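Local coordinates for conserved exported protein (Bacteroides fragilis, PDB 3CLW), which is of unknown function but probably hydrolyses O-glycosyl bonds as a glycoside hydrolase built on a TIM barrel, at residues 215-219 against 267-271; 157-161 against 209-214; 177-181 against 224-228; 66-72 against 124-130. All blocks are in the same frame, centred on the assembly; numbering follows the deposited sequence.

The four contacts run from the outer helices of the barrel to its inner strands. Interaction 4 pairs strands 68-71 and 125-128; it is buried, and joined by backbone hydrogen bonds, with ring packing and an arginine-ring contact. Interaction 3 pairs 178-182 with 226-232, next to 125-128, but its starting end reaches solvent. Interactions 1 and 2 both use helix 204-221. In interaction 2 the helix packs on helix 157-173 through apolar, sulfur and cation-pi contacts, with no hydrogen bond between the segments; in interaction 1, partly buried, it receives the turn before strand 270-276 mainly through polar side chains. Ile227 of interaction 3 touches the helix residues of both.

Interaction 1. Residues 215-219 against 267-271; sequences DKAIS and FKNLF
Asp215, on helix 204-221, and Asn269, in the turn that leads into strand 270-276, reach toward each other and bond each other's backbone. The Asp215 carboxylate is carried toward the turn with CG anti to the backbone N (chi1 -178°), and its OD1 accepts the amide of Asn269, N to OD1 2.7 Å, the N-H arriving nearly in line with the C-O bond. In return the Asn269 amide enters the helix surface. Its ND2 donates to Asp215 O at 2.9 Å and to Ser219 OG, also at 2.9 Å, and both acceptors lie close to the plane of the amide, which holds that group flat. Ile218 slides past the amide in the opposite direction, CG2 resting 3.4 Å from Asn269 CG. Phe267 turns the edge of its ring to the carboxylate, with CD1 3.6 Å from Asp215 OD2, the two planes 59° apart. A water joins Asp215 OD2 to Lys268 N, so the carboxylate grips two successive amides of the type I turn 267-270, one directly and one through the water. Strand 226-232 flanks both segments, its Ile227 touching Asp215 and Ile218 and bonding Asn269 through the backbone. Asp215 O thus accepts both the helical N-H of Ser219 and the Asn269 amide, and the donors gathered at the carboxylate would be expected to favour its charged form.

Interaction 2. Residues 157-161 against 209-214; sequences FDDFA and RMVEEL
Two neighbouring outer helices of the TIM barrel, 157-173 and 204-221, meet here near the start of the first, their short segments crossing at -58° with axes 8.6 Å apart. Phe157 carries much of the contact. The Arg209 side chain, bent at chi3 (78°), folds over one face of the Phe157 ring: CD stands above the ring centre, 4.1 Å from the centroid, and the guanidinium stacks nearly flat, planes 22° apart, with NH1 3.4 Å from Phe157 CD1, a cation-pi contact joined to a CH-pi one. Arg209 NH1 also donates to Asn154 O, which fixes the guanidinium. Met210 crosses Phe157 at about a right angle and brings SD to 3.6 Å from Phe157 CD2; its methyl runs on to Phe160, Met210 CE to Phe160 CD2 3.6 Å, so one thioether makes Met-aromatic contacts with two rings, obliquely to both. Further along, Ala161 CB sits against the backbone of the partner helix, 3.5 Å from Leu214 N, where the CA atoms of Ala161 and Leu214 are the closest pair, 4.8 Å apart. At the margin Glu213 OE1 lies over Asp158 CB, while the Asp158 carboxylate turns away to a salt bridge with Arg162. No hydrogen bond crosses between the segments; the contact rests on dispersion, sulfur and the arginine charge, whose pull on the Phe157 ring face probably adds an electrostatic share to otherwise apolar packing.

Interaction 3. Residues 177-181 against 224-228; sequences HVNYI and DTKIL
Ile181 and Lys226 join the tight part of this parallel strand pair, where Ile181 N donates to Lys226 O at 2.9 Å, nearly along the C=O axis. Lys226 N reaches Asn179 O at 2.9 Å, but from above the carbonyl plane. Leu228 N closes the run on Ile181 O at 3.0 Å with an almost straight N-H (174°). Ile181 also crosses Thr225 at about a right angle, its CD1 and the Thr225 CG2 methyl 3.8 Å apart, and continues outward onto Leu164 of helix 157-173; Ile227, on the same face, packs against helix 204-221. The Lys226 side chain is exposed and leads away from the pair after touching it near CB, though its backbone is bonded. The opposite end is looser. Before strand 226-232 begins, the link is a side-chain one: chi1 -57° sets Thr225 OG1 beside its own backbone N, from where it donates to Val178 O at 2.9 Å. Asp224 is exposed there. The Asn179 amide is held by Asn124, just before strand 125-128, and by Arg172. Val178 O, bonded by both Thr225 OG1 and Arg172, thus has a hydroxyl and a probably charged donor, which would be expected to polarise that carbonyl.

Interaction 4. Residues 66-72 against 124-130; sequences TNWRVNI and NFLFFTN
Strands 68-71 and 125-128 run parallel at 29°, 4.7 Å between axes, bonded from Trp68 N on Asn124 O to Ile72 N on Phe128 O, the shortest bond being Val70 N to Leu126 O, 2.7 Å. Before the strands, Asn124 ND2 donates to Thr66 O at 2.9 Å, on a lone pair in the carbonyl plane. Phe128 lies between two side chains: Arg69 NH2 stands over one face, 3.8 Å from Phe128 CG, in an off-centre cation-pi contact, and the Asn71 amide covers the opposite face, planes 17° apart. The ring gets there by a chi1 of 76°, which sets CG between the backbone N and the carbonyl carbon. Asn71 ND2 also donates to Phe128 O, 3.2 Å, which Ile72 N shares, and two waters extend the network to Asn130. The guanidinium, with Leu126 CD2 on one face, is held by Glu231 and Gln355. On the other side of the strands Ile72 CD1 rests on the face of Phe127, 3.5 Å from CD1, and Val70 lies alongside that ring, next to Met114 of helix 108-119. Parallel neighbouring strands with one face packed on the surrounding helices and the other turned to the barrel interior are characteristic of the TIM barrel.

Interaction 1. Residues 215-219 against 267-271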
loop_
_atom_site.group_PDB
_atom_site.type_symbol
_atom_site.label_atom_id
_atom_site.label_comp_id
_atom_site.label_asym_id
_atom_site.label_seq_id
_atom_site.Cartn_x
_atom_site.Cartn_y
_atom_site.Cartn_z
ATOM N N ASP A 215 -3.110 5.328 21.849
ATOM C CA ASP A 215 -2.891 6.745 22.146
ATOM C C ASP A 215 -2.219 6.921 23.502
ATOM O O ASP A 215 -1.217 7.590 23.608
ATOM C CB ASP A 215 -4.207 7.505 22.082
ATOM C CG ASP A 215 -4.033 8.988 22.342
ATOM O OD1 ASP A 215 -3.540 9.708 21.441
ATOM O OD2 ASP A 215 -4.411 9.431 23.454
ATOM N N LYS A 216 -2.768 6.293 24.527
ATOM C CA LYS A 216 -2.226 6.360 25.875
ATOM C C LYS A 216 -0.811 5.759 25.966
ATOM O O LYS A 216 0.098 6.340 26.565
ATOM C CB LYS A 216 -3.192 5.628 26.808
ATOM C CG LYS A 216 -2.796 5.574 28.274
ATOM C CD LYS A 216 -3.834 4.697 28.990
ATOM C CE LYS A 216 -3.693 4.696 30.514
ATOM N NZ LYS A 216 -5.063 4.508 31.163
ATOM N N ALA A 217 -0.637 4.580 25.381
ATOM C CA ALA A 217 0.661 3.896 25.370
ATOM C C ALA A 217 1.759 4.710 24.634
ATOM O O ALA A 217 2.908 4.782 25.092
ATOM C CB ALA A 217 0.473 2.489 24.762
ATOM N N ILE A 218 1.406 5.351 23.523
ATOM C CA ILE A 218 2.383 6.168 22.773
ATOM C C ILE A 218 2.833 7.396 23.583
ATOM O O ILE A 218 3.997 7.818 23.487
ATOM C CB ILE A 218 1.823 6.633 21.396
ATOM C CG1 ILE A 218 1.780 5.467 20.398
ATOM C CG2 ILE A 218 2.632 7.868 20.817
ATOM C CD1 ILE A 218 0.913 5.745 19.141
ATOM N N SER A 219 1.892 7.959 24.360
ATOM C CA SER A 219 2.148 9.137 25.178
ATOM C C SER A 219 3.063 8.763 26.324
ATOM O O SER A 219 4.041 9.471 26.571
ATOM C CB SER A 219 0.830 9.788 25.671
ATOM O OG SER A 219 0.161 10.454 24.609
ATOM N N PHE A 267 -8.031 12.039 19.651
ATOM C CA PHE A 267 -6.828 11.388 20.135
ATOM C C PHE A 267 -5.590 12.026 19.525
ATOM O O PHE A 267 -5.455 12.105 18.311
ATOM C CB PHE A 267 -6.900 9.893 19.905
ATOM C CG PHE A 267 -7.951 9.208 20.750
ATOM C CD1 PHE A 267 -7.794 9.097 22.139
ATOM C CD2 PHE A 267 -9.108 8.715 20.175
ATOM C CE1 PHE A 267 -8.777 8.474 22.928
ATOM C CE2 PHE A 267 -10.081 8.082 20.963
ATOM C CZ PHE A 267 -9.906 7.963 22.331
ATOM N N LYS A 268 -4.745 12.541 20.407
ATOM C CA LYS A 268 -3.482 13.230 20.091
ATOM C C LYS A 268 -2.577 12.419 19.138
ATOM O O LYS A 268 -1.943 12.973 18.246
ATOM C CB LYS A 268 -2.756 13.468 21.424
ATOM C CG LYS A 268 -1.432 14.207 21.389
ATOM C CD LYS A 268 -0.630 13.947 22.686
ATOM C CE LYS A 268 0.761 14.663 22.664
ATOM N NZ LYS A 268 1.823 14.087 23.631
ATOM N N ASN A 269 -2.512 11.107 19.340
ATOM C CA ASN A 269 -1.525 10.290 18.615
ATOM C C ASN A 269 -2.106 9.567 17.413
ATOM O O ASN A 269 -1.441 8.712 16.813
ATOM C CB ASN A 269 -0.806 9.325 19.562
ATOM C CG ASN A 269 -0.023 10.047 20.613
ATOM O OD1 ASN A 269 0.795 10.906 20.288
ATOM N ND2 ASN A 269 -0.252 9.705 21.880
ATOM N N LEU A 270 -3.348 9.920 17.072
ATOM C CA LEU A 270 -3.985 9.427 15.858
ATOM C C LEU A 270 -3.294 10.044 14.660
ATOM O O LEU A 270 -3.080 11.260 14.622
ATOM C CB LEU A 270 -5.458 9.813 15.809
ATOM C CG LEU A 270 -6.271 9.272 14.606
ATOM C CD1 LEU A 270 -6.699 7.808 14.770
ATOM C CD2 LEU A 270 -7.501 10.189 14.308
ATOM N N PHE A 271 -2.951 9.209 13.682
ATOM C CA PHE A 271 -2.614 9.712 12.372
ATOM C C PHE A 271 -3.909 10.145 11.700
ATOM O O PHE A 271 -4.826 9.322 11.518
ATOM C CB PHE A 271 -1.916 8.629 11.553
ATOM C CG PHE A 271 -1.517 9.073 10.178
ATOM C CD1 PHE A 271 -1.086 10.391 9.942
ATOM C CD2 PHE A 271 -1.511 8.157 9.114
ATOM C CE1 PHE A 271 -0.693 10.790 8.661
ATOM C CE2 PHE A 271 -1.130 8.563 7.829
ATOM C CZ PHE A 271 -0.742 9.882 7.612
HETATM O O HOH W 1 -5.333 12.186 23.277
#

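Interaction 2. Residues 157-161 against 209-214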
loop_
_atom_site.group_PDB
_atom_site.type_symbol
_atom_site.label_atom_id
_atom_site.label_comp_id
_atom_site.label_asym_id
_atom_site.label_seq_id
_atom_site.Cartn_x
_atom_site.Cartn_y
_atom_site.Cartn_z
ATOM N N PHE A 157 -6.724 -4.881 25.672
ATOM C CA PHE A 157 -6.543 -3.800 24.723
ATOM C C PHE A 157 -5.338 -2.998 25.155
ATOM O O PHE A 157 -4.539 -2.606 24.318
ATOM C CB PHE A 157 -7.769 -2.906 24.579
ATOM C CG PHE A 157 -8.949 -3.559 23.878
ATOM C CD1 PHE A 157 -9.657 -4.609 24.473
ATOM C CD2 PHE A 157 -9.360 -3.120 22.635
ATOM C CE1 PHE A 157 -10.792 -5.184 23.824
ATOM C CE2 PHE A 157 -10.481 -3.696 21.986
ATOM C CZ PHE A 157 -11.196 -4.721 22.593
ATOM N N ASP A 158 -5.161 -2.801 26.456
ATOM C CA ASP A 158 -3.981 -2.086 26.929
ATOM C C ASP A 158 -2.685 -2.905 26.771
ATOM O O ASP A 158 -1.673 -2.366 26.317
ATOM C CB ASP A 158 -4.174 -1.567 28.358
ATOM C CG ASP A 158 -4.371 -2.680 29.368
ATOM O OD1 ASP A 158 -5.018 -3.711 29.068
ATOM O OD2 ASP A 158 -3.869 -2.520 30.485
ATOM N N ASP A 159 -2.733 -4.194 27.126
ATOM C CA ASP A 159 -1.614 -5.121 26.926
ATOM C C ASP A 159 -1.160 -5.157 25.455
ATOM O O ASP A 159 0.041 -5.079 25.161
ATOM C CB ASP A 159 -1.982 -6.547 27.377
ATOM C CG ASP A 159 -2.456 -6.598 28.807
ATOM O OD1 ASP A 159 -1.707 -7.059 29.670
ATOM O OD2 ASP A 159 -3.576 -6.158 29.080
ATOM N N PHE A 160 -2.122 -5.285 24.550
ATOM C CA PHE A 160 -1.826 -5.325 23.133
ATOM C C PHE A 160 -1.221 -3.992 22.667
ATOM O O PHE A 160 -0.159 -3.980 22.020
ATOM C CB PHE A 160 -3.064 -5.738 22.330
ATOM C CG PHE A 160 -2.830 -5.886 20.857
ATOM C CD1 PHE A 160 -1.613 -6.353 20.360
ATOM C CD2 PHE A 160 -3.857 -5.584 19.960
ATOM C CE1 PHE A 160 -1.399 -6.492 18.984
ATOM C CE2 PHE A 160 -3.672 -5.739 18.572
ATOM C CZ PHE A 160 -2.412 -6.201 18.082
ATOM N N ALA A 161 -1.864 -2.882 23.011
ATOM C CA ALA A 161 -1.314 -1.547 22.688
ATOM C C ALA A 161 0.107 -1.393 23.225
ATOM O O ALA A 161 0.980 -0.849 22.527
ATOM C CB ALA A 161 -2.221 -0.425 23.197
ATOM N N ARG A 209 -11.416 1.457 20.979
ATOM C CA ARG A 209 -10.626 1.095 22.148
ATOM C C ARG A 209 -9.156 0.934 21.817
ATOM O O ARG A 209 -8.317 1.391 22.576
ATOM C CB ARG A 209 -11.130 -0.184 22.839
ATOM C CG ARG A 209 -12.346 -0.006 23.705
ATOM C CD ARG A 209 -12.566 -1.213 24.630
ATOM N NE ARG A 209 -11.673 -1.237 25.807
ATOM C CZ ARG A 209 -11.543 -2.289 26.623
ATOM N NH1 ARG A 209 -12.214 -3.421 26.404
ATOM N NH2 ARG A 209 -10.741 -2.215 27.665
ATOM N N MET A 210 -8.847 0.278 20.689
ATOM C CA MET A 210 -7.476 0.108 20.284
ATOM C C MET A 210 -6.842 1.479 20.069
ATOM O O MET A 210 -5.741 1.741 20.539
ATOM C CB MET A 210 -7.362 -0.813 19.060
ATOM C CG MET A 210 -7.326 -2.360 19.406
ATOM S SD MET A 210 -6.278 -2.823 20.831
ATOM C CE MET A 210 -4.723 -2.068 20.278
ATOM N N VAL A 211 -7.556 2.386 19.413
ATOM C CA VAL A 211 -7.029 3.740 19.246
ATOM C C VAL A 211 -6.778 4.409 20.607
ATOM O O VAL A 211 -5.715 4.952 20.852
ATOM C CB VAL A 211 -7.923 4.611 18.345
ATOM C CG1 VAL A 211 -7.400 6.043 18.308
ATOM C CG2 VAL A 211 -7.954 4.037 16.943
ATOM N N GLU A 212 -7.753 4.309 21.495
ATOM C CA GLU A 212 -7.674 4.914 22.800
ATOM C C GLU A 212 -6.471 4.368 23.569
ATOM O O GLU A 212 -5.668 5.143 24.109
ATOM C CB GLU A 212 -8.992 4.655 23.544
ATOM C CG GLU A 212 -9.050 5.078 24.996
ATOM C CD GLU A 212 -10.494 4.923 25.559
ATOM O OE1 GLU A 212 -11.093 3.802 25.487
ATOM O OE2 GLU A 212 -11.037 5.948 26.026
ATOM N N GLU A 213 -6.329 3.043 23.605
ATOM C CA GLU A 213 -5.215 2.439 24.336
ATOM C C GLU A 213 -3.834 2.713 23.699
ATOM O O GLU A 213 -2.837 2.972 24.411
ATOM C CB GLU A 213 -5.451 0.937 24.534
ATOM C CG GLU A 213 -6.679 0.600 25.374
ATOM C CD GLU A 213 -6.674 1.217 26.781
ATOM O OE1 GLU A 213 -5.605 1.428 27.392
ATOM O OE2 GLU A 213 -7.778 1.480 27.300
ATOM N N LEU A 214 -3.768 2.650 22.369
ATOM C CA LEU A 214 -2.509 2.989 21.664
ATOM C C LEU A 214 -2.133 4.437 21.932
ATOM O O LEU A 214 -0.997 4.739 22.220
ATOM C CB LEU A 214 -2.635 2.751 20.162
ATOM C CG LEU A 214 -2.321 1.321 19.733
ATOM C CD1 LEU A 214 -2.926 1.095 18.368
ATOM C CD2 LEU A 214 -0.781 1.089 19.740
#

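Interaction 3. Residues 177-181 against 224-228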
loop_
_atom_site.group_PDB
_atom_site.type_symbol
_atom_site.label_atom_id
_atom_site.label_comp_id
_atom_site.label_asym_id
_atom_site.label_seq_id
_atom_site.Cartn_x
_atom_site.Cartn_y
_atom_site.Cartn_z
ATOM N N HIS A 177 12.917 4.458 11.767
ATOM C CA HIS A 177 11.813 5.434 12.010
ATOM C C HIS A 177 10.494 4.735 11.778
ATOM O O HIS A 177 9.953 4.773 10.700
ATOM C CB HIS A 177 11.917 6.698 11.157
ATOM C CG HIS A 177 13.217 7.420 11.322
ATOM N ND1 HIS A 177 13.763 8.210 10.334
ATOM C CD2 HIS A 177 14.103 7.439 12.349
ATOM C CE1 HIS A 177 14.916 8.704 10.750
ATOM N NE2 HIS A 177 15.143 8.253 11.971
ATOM N N VAL A 178 10.035 4.026 12.793
ATOM C CA VAL A 178 8.725 3.423 12.777
ATOM C C VAL A 178 7.763 4.550 13.109
ATOM O O VAL A 178 7.621 4.943 14.272
ATOM C CB VAL A 178 8.625 2.331 13.839
ATOM C CG1 VAL A 178 7.209 1.696 13.822
ATOM C CG2 VAL A 178 9.763 1.311 13.633
ATOM N N ASN A 179 7.129 5.088 12.070
ATOM C CA ASN A 179 6.307 6.276 12.232
ATOM C C ASN A 179 4.810 6.002 12.385
ATOM O O ASN A 179 4.049 6.905 12.747
ATOM C CB ASN A 179 6.560 7.229 11.066
ATOM C CG ASN A 179 8.017 7.655 10.978
ATOM O OD1 ASN A 179 8.667 7.904 12.004
ATOM N ND2 ASN A 179 8.542 7.721 9.757
ATOM N N TYR A 180 4.384 4.768 12.105
ATOM C CA TYR A 180 2.955 4.412 12.123
ATOM C C TYR A 180 2.741 3.016 12.687
ATOM O O TYR A 180 3.608 2.138 12.537
ATOM C CB TYR A 180 2.377 4.440 10.717
ATOM C CG TYR A 180 2.777 5.641 9.858
ATOM C CD1 TYR A 180 3.886 5.581 8.984
ATOM C CD2 TYR A 180 2.032 6.823 9.901
ATOM C CE1 TYR A 180 4.240 6.671 8.192
ATOM C CE2 TYR A 180 2.377 7.922 9.136
ATOM C CZ TYR A 180 3.475 7.842 8.273
ATOM O OH TYR A 180 3.776 8.943 7.503
ATOM N N ILE A 181 1.614 2.828 13.365
ATOM C CA ILE A 181 1.180 1.526 13.874
ATOM C C ILE A 181 -0.236 1.302 13.439
ATOM O O ILE A 181 -1.109 2.115 13.740
ATOM C CB ILE A 181 1.199 1.418 15.408
ATOM C CG1 ILE A 181 2.629 1.391 15.951
ATOM C CG2 ILE A 181 0.473 0.127 15.878
ATOM C CD1 ILE A 181 2.745 1.785 17.402
ATOM N N ASP A 224 7.679 9.139 18.657
ATOM C CA ASP A 224 7.141 9.902 17.542
ATOM C C ASP A 224 6.456 8.970 16.537
ATOM O O ASP A 224 6.953 8.780 15.411
ATOM C CB ASP A 224 8.284 10.712 16.882
ATOM C CG ASP A 224 7.775 11.745 15.875
ATOM O OD1 ASP A 224 6.545 12.015 15.854
ATOM O OD2 ASP A 224 8.597 12.273 15.084
ATOM N N THR A 225 5.335 8.377 16.958
ATOM C CA THR A 225 4.611 7.386 16.160
ATOM C C THR A 225 3.107 7.647 16.197
ATOM O O THR A 225 2.588 8.028 17.227
ATOM C CB THR A 225 4.874 5.921 16.690
ATOM O OG1 THR A 225 6.290 5.636 16.699
ATOM C CG2 THR A 225 4.179 4.909 15.815
ATOM N N LYS A 226 2.408 7.416 15.085
ATOM C CA LYS A 226 0.986 7.653 15.006
ATOM C C LYS A 226 0.166 6.432 14.607
ATOM O O LYS A 226 0.678 5.478 14.002
ATOM C CB LYS A 226 0.719 8.811 14.052
ATOM C CG LYS A 226 1.160 10.164 14.585
ATOM C CD LYS A 226 0.978 11.178 13.502
ATOM C CE LYS A 226 1.827 12.442 13.690
ATOM N NZ LYS A 226 1.630 13.169 14.994
ATOM N N ILE A 227 -1.125 6.481 14.931
ATOM C CA ILE A 227 -2.019 5.332 14.838
ATOM C C ILE A 227 -2.858 5.422 13.575
ATOM O O ILE A 227 -3.538 6.425 13.359
ATOM C CB ILE A 227 -2.995 5.281 16.036
ATOM C CG1 ILE A 227 -2.247 5.336 17.381
ATOM C CG2 ILE A 227 -3.921 4.068 15.931
ATOM C CD1 ILE A 227 -3.151 5.868 18.532
ATOM N N LEU A 228 -2.827 4.358 12.769
ATOM C CA LEU A 228 -3.550 4.308 11.502
ATOM C C LEU A 228 -4.626 3.237 11.511
ATOM O O LEU A 228 -4.344 2.071 11.806
ATOM C CB LEU A 228 -2.584 4.062 10.316
ATOM C CG LEU A 228 -3.276 3.972 8.936
ATOM C CD1 LEU A 228 -3.979 5.287 8.540
ATOM C CD2 LEU A 228 -2.345 3.492 7.813
#

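Interaction 4. Residues 66-72 against 124-130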
loop_
_atom_site.group_PDB
_atom_site.type_symbol
_atom_site.label_atom_id
_atom_site.label_comp_id
_atom_site.label_asym_id
_atom_site.label_seq_id
_atom_site.Cartn_x
_atom_site.Cartn_y
_atom_site.Cartn_z
ATOM N N THR A 66 8.868 4.459 -0.632
ATOM C CA THR A 66 9.202 5.447 0.358
ATOM C C THR A 66 8.522 5.217 1.698
ATOM O O THR A 66 8.606 6.066 2.588
ATOM C CB THR A 66 8.921 6.881 -0.185
ATOM O OG1 THR A 66 7.672 6.886 -0.860
ATOM C CG2 THR A 66 10.008 7.301 -1.165
ATOM N N ASN A 67 7.827 4.092 1.824
ATOM C CA ASN A 67 7.398 3.530 3.104
ATOM C C ASN A 67 7.556 2.017 2.942
ATOM O O ASN A 67 7.647 1.525 1.795
ATOM C CB ASN A 67 5.943 3.906 3.428
ATOM C CG ASN A 67 5.423 3.254 4.729
ATOM O OD1 ASN A 67 5.838 3.601 5.839
ATOM N ND2 ASN A 67 4.505 2.328 4.587
ATOM N N TRP A 68 7.632 1.291 4.056
ATOM C CA TRP A 68 7.691 -0.196 4.032
ATOM C C TRP A 68 6.809 -0.714 5.156
ATOM O O TRP A 68 6.934 -0.247 6.297
ATOM C CB TRP A 68 9.129 -0.697 4.215
ATOM C CG TRP A 68 9.360 -2.227 4.146
ATOM C CD1 TRP A 68 9.923 -3.026 5.122
ATOM C CD2 TRP A 68 9.095 -3.086 3.034
ATOM N NE1 TRP A 68 10.027 -4.322 4.685
ATOM C CE2 TRP A 68 9.528 -4.393 3.400
ATOM C CE3 TRP A 68 8.523 -2.887 1.762
ATOM C CZ2 TRP A 68 9.377 -5.506 2.543
ATOM C CZ3 TRP A 68 8.384 -3.996 0.898
ATOM C CH2 TRP A 68 8.811 -5.291 1.302
ATOM N N ARG A 69 5.890 -1.623 4.832
ATOM C CA ARG A 69 4.976 -2.120 5.855
ATOM C C ARG A 69 5.498 -3.448 6.448
ATOM O O ARG A 69 5.659 -4.441 5.728
ATOM C CB ARG A 69 3.553 -2.279 5.318
ATOM C CG ARG A 69 2.885 -0.984 4.816
ATOM C CD ARG A 69 1.535 -1.259 4.120
ATOM N NE ARG A 69 0.616 -2.011 4.983
ATOM C CZ ARG A 69 -0.338 -1.468 5.749
ATOM N NH1 ARG A 69 -0.564 -0.147 5.768
ATOM N NH2 ARG A 69 -1.086 -2.268 6.491
ATOM N N VAL A 70 5.760 -3.439 7.756
ATOM C CA VAL A 70 6.284 -4.590 8.479
ATOM C C VAL A 70 5.179 -5.308 9.297
ATOM O O VAL A 70 4.514 -4.696 10.147
ATOM C CB VAL A 70 7.476 -4.153 9.377
ATOM C CG1 VAL A 70 7.996 -5.319 10.255
ATOM C CG2 VAL A 70 8.572 -3.589 8.508
ATOM N N ASN A 71 4.992 -6.594 9.019
ATOM C CA ASN A 71 4.041 -7.433 9.741
ATOM C C ASN A 71 4.628 -7.897 11.072
ATOM O O ASN A 71 5.452 -8.821 11.127
ATOM C CB ASN A 71 3.646 -8.668 8.892
ATOM C CG ASN A 71 2.512 -9.499 9.529
ATOM O OD1 ASN A 71 2.407 -10.690 9.289
ATOM N ND2 ASN A 71 1.689 -8.878 10.343
ATOM N N ILE A 72 4.188 -7.245 12.145
ATOM C CA ILE A 72 4.539 -7.652 13.483
ATOM C C ILE A 72 3.753 -8.930 13.770
ATOM O O ILE A 72 2.512 -8.951 13.722
ATOM C CB ILE A 72 4.239 -6.527 14.499
ATOM C CG1 ILE A 72 5.083 -5.271 14.169
ATOM C CG2 ILE A 72 4.485 -6.998 15.910
ATOM C CD1 ILE A 72 6.605 -5.485 14.150
ATOM N N ASN A 124 11.498 4.757 6.752
ATOM C CA ASN A 124 10.145 5.146 7.042
ATOM C C ASN A 124 9.324 3.888 7.095
ATOM O O ASN A 124 9.024 3.292 6.059
ATOM C CB ASN A 124 9.605 6.160 6.005
ATOM C CG ASN A 124 8.132 6.506 6.227
ATOM O OD1 ASN A 124 7.630 6.467 7.352
ATOM N ND2 ASN A 124 7.433 6.858 5.148
ATOM N N PHE A 125 8.974 3.469 8.306
ATOM C CA PHE A 125 8.312 2.193 8.492
ATOM C C PHE A 125 6.920 2.293 9.147
ATOM O O PHE A 125 6.662 3.158 9.990
ATOM C CB PHE A 125 9.212 1.241 9.294
ATOM C CG PHE A 125 10.546 0.966 8.649
ATOM C CD1 PHE A 125 11.669 1.757 8.966
ATOM C CD2 PHE A 125 10.693 -0.086 7.739
ATOM C CE1 PHE A 125 12.911 1.510 8.391
ATOM C CE2 PHE A 125 11.960 -0.339 7.132
ATOM C CZ PHE A 125 13.061 0.471 7.452
ATOM N N LEU A 126 6.039 1.381 8.729
ATOM C CA LEU A 126 4.735 1.168 9.366
ATOM C C LEU A 126 4.747 -0.253 9.885
ATOM O O LEU A 126 5.143 -1.185 9.146
ATOM C CB LEU A 126 3.574 1.395 8.386
ATOM C CG LEU A 126 2.114 1.212 8.868
ATOM C CD1 LEU A 126 1.122 2.050 8.031
ATOM C CD2 LEU A 126 1.672 -0.234 8.892
ATOM N N PHE A 127 4.359 -0.417 11.151
ATOM C CA PHE A 127 4.182 -1.731 11.798
ATOM C C PHE A 127 2.706 -2.101 11.819
ATOM O O PHE A 127 1.873 -1.310 12.302
ATOM C CB PHE A 127 4.676 -1.657 13.243
ATOM C CG PHE A 127 6.159 -1.814 13.389
ATOM C CD1 PHE A 127 6.713 -2.051 14.636
ATOM C CD2 PHE A 127 7.008 -1.751 12.263
ATOM C CE1 PHE A 127 8.091 -2.217 14.758
ATOM C CE2 PHE A 127 8.390 -1.943 12.384
ATOM C CZ PHE A 127 8.929 -2.181 13.628
ATOM N N PHE A 128 2.374 -3.279 11.306
ATOM C CA PHE A 128 0.978 -3.719 11.256
ATOM C C PHE A 128 0.823 -5.135 11.798
ATOM O O PHE A 128 1.738 -5.946 11.672
ATOM C CB PHE A 128 0.320 -3.559 9.852
ATOM C CG PHE A 128 0.729 -4.609 8.835
ATOM C CD1 PHE A 128 1.905 -4.483 8.104
ATOM C CD2 PHE A 128 -0.073 -5.724 8.609
ATOM C CE1 PHE A 128 2.281 -5.463 7.132
ATOM C CE2 PHE A 128 0.309 -6.708 7.688
ATOM C CZ PHE A 128 1.491 -6.564 6.937
ATOM N N THR A 129 -0.337 -5.392 12.414
ATOM C CA THR A 129 -0.718 -6.692 12.924
ATOM C C THR A 129 -2.020 -7.176 12.281
ATOM O O THR A 129 -2.947 -6.375 11.971
ATOM C CB THR A 129 -0.937 -6.699 14.455
ATOM O OG1 THR A 129 -1.650 -5.505 14.851
ATOM C CG2 THR A 129 0.368 -6.790 15.189
ATOM N N ASN A 130 -2.039 -8.501 12.093
ATOM C CA ASN A 130 -3.149 -9.285 11.632
ATOM C C ASN A 130 -3.861 -9.994 12.780
ATOM O O ASN A 130 -4.984 -10.472 12.634
ATOM C CB ASN A 130 -2.655 -10.332 10.653
ATOM C CG ASN A 130 -2.401 -9.758 9.312
ATOM O OD1 ASN A 130 -3.058 -8.781 8.905
ATOM N ND2 ASN A 130 -1.434 -10.330 8.603
HETATM O O HOH W 2 0.179 -12.160 9.682
HETATM O O HOH W 3 0.303 -10.194 12.699
#